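Local coordinates for 65 kDa virulence protein (Salmonella typhimurium, PDB 2GWL), which probably transfers a single ADP-ribose from NAD(+) to an arginine of actin through its C-terminal transferase domain, so preventing polymerization of G-actin into filaments, at residues I104-M109 / P151-L156. Residues are numbered along the deposited sequence; the frame is centred on the assembly and turned at random.
Sequences IDKAFM and PPNTKL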
# COMPACT_ATOMS: atom_id res chain seq x y z
N ILE A 104 -2.91 6.94 9.62
CA ILE A 104 -2.79 7.59 8.30
C ILE A 104 -1.62 6.88 7.61
O ILE A 104 -0.49 6.98 8.05
CB ILE A 104 -2.57 9.07 8.43
CG1 ILE A 104 -3.80 9.68 9.11
CG2 ILE A 104 -2.35 9.72 7.06
CD1 ILE A 104 -4.00 11.07 9.01
N ASP A 105 -1.88 6.15 6.55
CA ASP A 105 -0.78 5.57 5.83
C ASP A 105 -0.25 6.58 4.83
O ASP A 105 -0.98 6.99 3.92
CB ASP A 105 -1.18 4.34 5.11
CG ASP A 105 0.06 3.57 4.57
OD1 ASP A 105 1.15 4.18 4.13
OD2 ASP A 105 0.02 2.38 4.67
N LYS A 106 1.01 6.94 4.97
CA LYS A 106 1.57 8.00 4.18
C LYS A 106 1.98 7.60 2.78
O LYS A 106 2.14 8.48 1.92
CB LYS A 106 2.73 8.59 4.94
CG LYS A 106 2.37 9.14 6.31
CD LYS A 106 3.61 9.68 6.99
CE LYS A 106 3.34 10.63 8.21
NZ LYS A 106 4.54 11.58 8.31
N ALA A 107 2.21 6.30 2.54
CA ALA A 107 2.68 5.85 1.23
C ALA A 107 1.48 5.56 0.39
O ALA A 107 0.36 5.66 0.88
CB ALA A 107 3.52 4.61 1.43
N PHE A 108 1.69 5.12 -0.83
CA PHE A 108 0.63 4.50 -1.60
C PHE A 108 0.40 3.14 -0.90
O PHE A 108 1.36 2.51 -0.45
CB PHE A 108 1.07 4.29 -3.03
CG PHE A 108 1.13 5.57 -3.88
CD1 PHE A 108 0.10 5.84 -4.75
CD2 PHE A 108 2.23 6.37 -3.86
CE1 PHE A 108 0.13 6.97 -5.55
CE2 PHE A 108 2.26 7.54 -4.66
CZ PHE A 108 1.22 7.80 -5.51
N MET A 109 -0.85 2.71 -0.81
CA MET A 109 -1.20 1.44 -0.13
C MET A 109 -1.69 0.39 -1.10
O MET A 109 -2.72 0.54 -1.79
CB MET A 109 -2.20 1.71 0.99
CG MET A 109 -2.53 0.44 1.88
SD MET A 109 -3.74 0.87 3.06
CE MET A 109 -5.31 0.86 2.13
N PRO A 151 -3.94 5.97 -3.01
CA PRO A 151 -2.99 7.08 -3.00
C PRO A 151 -2.49 7.37 -1.60
O PRO A 151 -3.00 6.81 -0.61
CB PRO A 151 -3.82 8.28 -3.54
CG PRO A 151 -5.16 8.03 -3.10
CD PRO A 151 -5.31 6.46 -3.19
N PRO A 152 -1.47 8.21 -1.49
CA PRO A 152 -1.02 8.55 -0.17
C PRO A 152 -2.08 9.09 0.77
O PRO A 152 -3.04 9.77 0.39
CB PRO A 152 0.07 9.60 -0.44
CG PRO A 152 0.56 9.24 -1.80
CD PRO A 152 -0.66 8.88 -2.53
N ASN A 153 -1.90 8.75 2.05
CA ASN A 153 -2.66 9.32 3.16
C ASN A 153 -4.01 8.70 3.45
O ASN A 153 -4.89 9.34 4.01
CB ASN A 153 -2.79 10.85 3.10
CG ASN A 153 -1.45 11.53 3.00
OD1 ASN A 153 -0.50 11.18 3.71
ND2 ASN A 153 -1.35 12.50 2.11
N THR A 154 -4.13 7.43 3.12
CA THR A 154 -5.33 6.66 3.46
C THR A 154 -5.47 6.60 4.98
O THR A 154 -4.48 6.35 5.67
CB THR A 154 -5.27 5.27 2.91
OG1 THR A 154 -5.04 5.31 1.50
CG2 THR A 154 -6.56 4.53 3.20
N LYS A 155 -6.68 6.87 5.48
CA LYS A 155 -6.94 6.90 6.89
C LYS A 155 -7.70 5.62 7.23
O LYS A 155 -8.70 5.31 6.59
CB LYS A 155 -7.79 8.07 7.28
CG LYS A 155 -7.12 9.40 7.03
CD LYS A 155 -8.03 10.61 7.32
CE LYS A 155 -7.79 11.24 8.71
NZ LYS A 155 -8.67 12.46 8.94
N LEU A 156 -7.20 4.89 8.21
CA LEU A 156 -7.69 3.51 8.52
C LEU A 156 -8.10 3.49 9.99
O LEU A 156 -7.38 3.99 10.87
CB LEU A 156 -6.61 2.51 8.29
CG LEU A 156 -6.00 2.52 6.88
CD1 LEU A 156 -4.60 1.97 6.88
CD2 LEU A 156 -6.91 1.71 6.01
O HOH W 1 1.90 11.04 2.40
O HOH W 2 -2.31 5.38 1.74
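Pro152 lies over one face of the Phe108 ring, its CD 3.6 Å from the ring centroid and only 9° off the normal, a CH-pi contact in which CG of the proline reaches the CE2 side of the same face. Pro151 meets the ring obliquely through its CA. With CG anti to its carbonyl carbon (chi1 -74°), Phe108 brings its ring alongside the proline, while Tyr10, Ile18, Ile60 and Ile63 from helices 2-23 and 49-68 also pack on it. Just before this ring, the carbonyls of Lys106 and Ala107 meet Pro152: Ala107 O receives a CA-H...O contact from Pro152 CA at 3.4 Å. One water sits 2.8 Å from Ala107 O, close to Pro151 O as well, and accepts from Thr154 N; a second bridges Lys106 O and Asn153 OD1 beside the direct bonds. Those are made nearer the strand, at Asp105: Asp105 N to Thr154 O is short and fairly straight (2.8 Å, 160°), whereas Asn153 N to Asp105 O is weak. Ile104 and Lys155 run side by side, CD1 of the isoleucine 3.8 Å from CE of the lysine, and Met109, bent at chi3, puts CE against Thr154 CG2 and SD near Leu156 CD1. The Asp105 carboxylate reaches forward along its chain, where OD1, met on its anti side, takes the N-H of Ala107 at 2.9 Å. This Asx turn lies where the chain leaves the antiparallel pairing of strands 102-105 and 154-163 for strand 109-111 in the second sheet of the mART core, beside the bound dinucleotide.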